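Local structure of endo-beta-1,4-glucanase (Ampullaria crossean, 5XBU) at residues F19-R29 with E151-W162. The protein is a family 45 glycoside hydrolase of a snail that probably hydrolyses internal beta-1,4-glucosidic bonds of cellulose. Sequence-based numbering, arbitrary orientation. Where two conformers were deposited one is given.
Sequences FNGRPCASTTR and EALHWDNPEVTW
The guanidinium of Arg29 has Trp155 O over one face, 3.8 Å above its plane, while the carboxylates of Glu151 and Asp156 lie at its edge. Arg29 NH2 forms a salt bridge with Glu151 OE1 (2.9 Å), the guanidinium and carboxylate planes 20° apart; Asp156 OD1 stays beyond salt-bridge range, 4.3 Å from Arg29 NH1. The indole of Trp155 is sandwiched within its own segment, Pro158 CG over one face toward the rim, Leu153 CD1 over the centre of the other. At the far end Pro23 crosses the indole of Trp162 at about a right angle, Pro23 CG 3.6 Å from Trp162 NE1, whose hydrogen bond goes to Glu138. Between these ends the strands pair antiparallel: Ala25 and Val160 exchange both backbone bonds, and Trp162 N reaches Pro23 O. From Glu159 back to Asn157 the chains stay side by side, but no direct backbone bonds cross, and a side chain and waters make the links. With chi1 at 73°, Thr27 turns OG1 to a lone pair of Pro158 O (2.9 Å) and lays CG2 against Val160 CG2 (3.9 Å). A valine at Thr27 would probably leave the carbonyl of buried Pro158 without this donor. One water joins Thr27 N to Asn157 O, another Arg29 N to Asn157 OD1; Asn157 ND2 bonds Lys94 O. In this double-psi beta-barrel fold, strand 22-30 runs between strands 160-165 and 140-144, antiparallel to the first and parallel to the second; Ala25 packs on Phe141, and Trp162 reaches Val82 and Leu84 of strand 81-86.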
loop_
_atom_site.group_PDB
_atom_site.type_symbol
_atom_site.label_atom_id
_atom_site.label_comp_id
_atom_site.label_asym_id
_atom_site.label_seq_id
_atom_site.Cartn_x
_atom_site.Cartn_y
_atom_site.Cartn_z
ATOM N N PHE A 19 -15.847 -6.435 1.031
ATOM C CA PHE A 19 -16.881 -5.455 1.364
ATOM C C PHE A 19 -17.677 -5.223 0.100
ATOM O O PHE A 19 -17.133 -4.692 -0.865
ATOM C CB PHE A 19 -16.216 -4.168 1.865
ATOM C CG PHE A 19 -17.148 -3.110 2.344
ATOM C CD1 PHE A 19 -17.598 -3.112 3.649
ATOM C CD2 PHE A 19 -17.474 -2.042 1.528
ATOM C CE1 PHE A 19 -18.402 -2.101 4.106
ATOM C CE2 PHE A 19 -18.259 -1.034 1.971
ATOM C CZ PHE A 19 -18.726 -1.072 3.252
ATOM N N ASN A 20 -18.971 -5.534 0.089
ATOM C CA ASN A 20 -19.794 -5.184 -1.080
ATOM C C ASN A 20 -19.167 -5.675 -2.389
ATOM O O ASN A 20 -19.149 -4.973 -3.402
ATOM C CB ASN A 20 -20.080 -3.678 -1.134
ATOM C CG ASN A 20 -21.274 -3.339 -2.007
ATOM O OD1 ASN A 20 -22.146 -4.171 -2.227
ATOM N ND2 ASN A 20 -21.304 -2.122 -2.522
ATOM N N GLY A 21 -18.622 -6.888 -2.360
ATOM C CA GLY A 21 -18.062 -7.526 -3.539
ATOM C C GLY A 21 -16.618 -7.198 -3.832
ATOM O O GLY A 21 -16.031 -7.816 -4.735
ATOM N N ARG A 22 -16.017 -6.276 -3.080
ATOM C CA ARG A 22 -14.692 -5.750 -3.351
ATOM C C ARG A 22 -13.695 -6.234 -2.307
ATOM O O ARG A 22 -14.037 -6.390 -1.135
ATOM C CB ARG A 22 -14.746 -4.223 -3.316
ATOM C CG ARG A 22 -15.603 -3.635 -4.429
ATOM C CD ARG A 22 -15.990 -2.229 -4.049
ATOM N NE ARG A 22 -16.681 -1.461 -5.084
ATOM C CZ ARG A 22 -17.991 -1.524 -5.317
ATOM N NH1 ARG A 22 -18.537 -0.765 -6.259
ATOM N NH2 ARG A 22 -18.753 -2.362 -4.624
ATOM N N PRO A 23 -12.451 -6.487 -2.695
ATOM C CA PRO A 23 -11.456 -6.905 -1.714
ATOM C C PRO A 23 -11.053 -5.736 -0.824
ATOM O O PRO A 23 -10.923 -4.599 -1.277
ATOM C CB PRO A 23 -10.276 -7.334 -2.586
ATOM C CG PRO A 23 -10.374 -6.429 -3.782
ATOM C CD PRO A 23 -11.875 -6.329 -4.045
ATOM N N CYS A 24 -10.827 -6.051 0.448
ATOM C CA CYS A 24 -10.320 -5.066 1.375
ATOM C C CYS A 24 -8.813 -5.172 1.563
ATOM O O CYS A 24 -8.196 -6.206 1.309
ATOM C CB CYS A 24 -11.041 -5.179 2.707
ATOM S SG CYS A 24 -12.813 -4.914 2.456
ATOM N N ALA A 25 -8.247 -4.080 2.048
ATOM C CA ALA A 25 -6.858 -3.998 2.436
ATOM C C ALA A 25 -6.777 -3.319 3.786
ATOM O O ALA A 25 -7.601 -2.450 4.116
ATOM C CB ALA A 25 -6.034 -3.200 1.438
ATOM N N SER A 26 -5.774 -3.708 4.557
ATOM C CA SER A 26 -5.360 -2.917 5.701
ATOM C C SER A 26 -4.358 -1.860 5.262
ATOM O O SER A 26 -3.735 -1.959 4.197
ATOM C CB SER A 26 -4.788 -3.817 6.791
ATOM O OG SER A 26 -3.903 -4.803 6.276
ATOM N N THR A 27 -4.228 -0.824 6.096
ATOM C CA THR A 27 -3.273 0.236 5.865
ATOM C C THR A 27 -2.581 0.596 7.170
ATOM O O THR A 27 -3.140 0.468 8.253
ATOM C CB THR A 27 -3.910 1.500 5.233
ATOM O OG1 THR A 27 -4.700 2.209 6.195
ATOM C CG2 THR A 27 -4.737 1.225 4.001
ATOM N N THR A 28 -1.350 1.098 7.032
ATOM C CA THR A 28 -0.600 1.755 8.096
ATOM C C THR A 28 0.085 2.967 7.473
ATOM O O THR A 28 -0.049 3.229 6.271
ATOM C CB THR A 28 0.404 0.810 8.785
ATOM O OG1 THR A 28 1.227 0.166 7.812
ATOM C CG2 THR A 28 -0.268 -0.248 9.654
ATOM N N ARG A 29 0.847 3.701 8.270
ATOM C CA ARG A 29 1.671 4.775 7.745
ATOM C C ARG A 29 3.108 4.533 8.167
ATOM O O ARG A 29 3.367 3.899 9.197
ATOM C CB ARG A 29 1.167 6.154 8.188
ATOM C CG ARG A 29 0.939 6.301 9.691
ATOM C CD ARG A 29 0.313 7.654 10.029
ATOM N NE ARG A 29 -0.680 7.644 11.088
ATOM C CZ ARG A 29 -1.110 8.753 11.669
ATOM N NH1 ARG A 29 -2.032 8.716 12.623
ATOM N NH2 ARG A 29 -0.579 9.908 11.297
ATOM N N GLU A 151 -1.491 12.123 7.585
ATOM C CA GLU A 151 -2.090 12.864 8.688
ATOM C C GLU A 151 -3.117 13.853 8.166
ATOM O O GLU A 151 -4.171 14.037 8.786
ATOM C CB GLU A 151 -0.994 13.593 9.466
ATOM C CG GLU A 151 -1.508 14.485 10.582
ATOM C CD GLU A 151 -2.151 13.709 11.718
ATOM O OE1 GLU A 151 -1.882 12.489 11.823
ATOM O OE2 GLU A 151 -2.921 14.319 12.496
ATOM N N ALA A 152 -2.841 14.489 7.019
ATOM C CA ALA A 152 -3.771 15.459 6.432
ATOM C C ALA A 152 -5.073 14.830 5.948
ATOM O O ALA A 152 -6.083 15.539 5.837
ATOM C CB ALA A 152 -3.106 16.205 5.278
ATOM N N LEU A 153 -5.058 13.528 5.624
ATOM C CA LEU A 153 -6.269 12.768 5.345
ATOM C C LEU A 153 -7.007 12.385 6.622
ATOM O O LEU A 153 -8.164 11.958 6.546
ATOM C CB LEU A 153 -5.927 11.462 4.590
ATOM C CG LEU A 153 -5.209 11.598 3.245
ATOM C CD1 LEU A 153 -4.751 10.242 2.766
ATOM C CD2 LEU A 153 -6.077 12.266 2.192
ATOM N N HIS A 154 -6.332 12.458 7.776
ATOM C CA HIS A 154 -6.843 11.978 9.062
ATOM C C HIS A 154 -7.114 10.482 9.029
ATOM O O HIS A 154 -8.059 9.985 9.644
ATOM C CB HIS A 154 -8.040 12.777 9.548
ATOM C CG HIS A 154 -7.760 14.236 9.591
ATOM N ND1 HIS A 154 -6.820 14.781 10.436
ATOM C CD2 HIS A 154 -8.208 15.253 8.821
ATOM C CE1 HIS A 154 -6.751 16.083 10.234
ATOM N NE2 HIS A 154 -7.584 16.397 9.256
ATOM N N TRP A 155 -6.266 9.756 8.312
ATOM C CA TRP A 155 -6.361 8.304 8.243
ATOM C C TRP A 155 -5.495 7.709 9.344
ATOM O O TRP A 155 -4.270 7.909 9.354
ATOM C CB TRP A 155 -5.877 7.806 6.886
ATOM C CG TRP A 155 -6.837 7.971 5.754
ATOM C CD1 TRP A 155 -7.957 8.756 5.724
ATOM C CD2 TRP A 155 -6.766 7.330 4.470
ATOM N NE1 TRP A 155 -8.590 8.647 4.509
ATOM C CE2 TRP A 155 -7.869 7.778 3.715
ATOM C CE3 TRP A 155 -5.888 6.395 3.904
ATOM C CZ2 TRP A 155 -8.117 7.335 2.418
ATOM C CZ3 TRP A 155 -6.142 5.949 2.631
ATOM C CH2 TRP A 155 -7.245 6.399 1.894
ATOM N N ASP A 156 -6.126 6.987 10.260
ATOM C CA ASP A 156 -5.464 6.244 11.323
ATOM C C ASP A 156 -5.668 4.756 11.019
ATOM O O ASP A 156 -6.603 4.109 11.498
ATOM C CB ASP A 156 -6.031 6.615 12.673
ATOM C CG ASP A 156 -5.354 5.888 13.810
ATOM O OD1 ASP A 156 -4.306 5.232 13.604
ATOM O OD2 ASP A 156 -5.886 5.973 14.925
ATOM N N ASN A 157 -4.776 4.224 10.187
ATOM C CA ASN A 157 -4.809 2.835 9.758
ATOM C C ASN A 157 -6.200 2.366 9.312
ATOM O O ASN A 157 -6.654 1.297 9.725
ATOM C CB ASN A 157 -4.271 1.907 10.837
ATOM C CG ASN A 157 -2.894 2.234 11.308
ATOM O OD1 ASN A 157 -2.169 3.005 10.693
ATOM N ND2 ASN A 157 -2.500 1.604 12.423
ATOM N N PRO A 158 -6.885 3.118 8.456
ATOM C CA PRO A 158 -8.238 2.689 8.090
ATOM C C PRO A 158 -8.228 1.401 7.287
ATOM O O PRO A 158 -7.326 1.134 6.479
ATOM C CB PRO A 158 -8.752 3.839 7.222
ATOM C CG PRO A 158 -7.489 4.440 6.638
ATOM C CD PRO A 158 -6.512 4.355 7.759
ATOM N N GLU A 159 -9.303 0.645 7.457
ATOM C CA GLU A 159 -9.692 -0.412 6.531
ATOM C C GLU A 159 -10.199 0.218 5.241
ATOM O O GLU A 159 -10.946 1.207 5.272
ATOM C CB GLU A 159 -10.826 -1.220 7.190
ATOM C CG GLU A 159 -11.319 -2.412 6.398
ATOM C CD GLU A 159 -12.484 -3.088 7.126
ATOM O OE1 GLU A 159 -12.360 -4.276 7.511
ATOM O OE2 GLU A 159 -13.527 -2.417 7.301
ATOM N N VAL A 160 -9.798 -0.341 4.096
ATOM C CA VAL A 160 -10.189 0.219 2.812
ATOM C C VAL A 160 -10.591 -0.913 1.876
ATOM O O VAL A 160 -10.184 -2.062 2.053
ATOM C CB VAL A 160 -9.044 1.039 2.166
ATOM C CG1 VAL A 160 -8.602 2.177 3.101
ATOM C CG2 VAL A 160 -7.834 0.139 1.854
ATOM N N THR A 161 -11.360 -0.572 0.848
ATOM C CA THR A 161 -11.396 -1.389 -0.350
ATOM C C THR A 161 -10.320 -0.890 -1.313
ATOM O O THR A 161 -9.948 0.287 -1.284
ATOM C CB THR A 161 -12.767 -1.413 -1.025
ATOM O OG1 THR A 161 -13.172 -0.094 -1.398
ATOM C CG2 THR A 161 -13.815 -2.060 -0.111
ATOM N N TRP A 162 -9.790 -1.804 -2.139
ATOM C CA TRP A 162 -8.662 -1.450 -2.987
ATOM C C TRP A 162 -8.893 -1.932 -4.410
ATOM O O TRP A 162 -9.488 -2.992 -4.652
ATOM C CB TRP A 162 -7.332 -2.008 -2.425
ATOM C CG TRP A 162 -7.047 -3.456 -2.762
ATOM C CD1 TRP A 162 -7.511 -4.604 -2.168
ATOM C CD2 TRP A 162 -6.184 -3.898 -3.823
ATOM N NE1 TRP A 162 -7.013 -5.702 -2.803
ATOM C CE2 TRP A 162 -6.203 -5.297 -3.824
ATOM C CE3 TRP A 162 -5.401 -3.232 -4.776
ATOM C CZ2 TRP A 162 -5.454 -6.043 -4.715
ATOM C CZ3 TRP A 162 -4.659 -3.960 -5.644
ATOM C CH2 TRP A 162 -4.698 -5.365 -5.617
HETATM O O HOH W 1 -6.090 -1.277 8.456
HETATM O O HOH W 2 0.550 3.260 11.160
HETATM O O HOH W 3 -1.955 5.812 12.005
#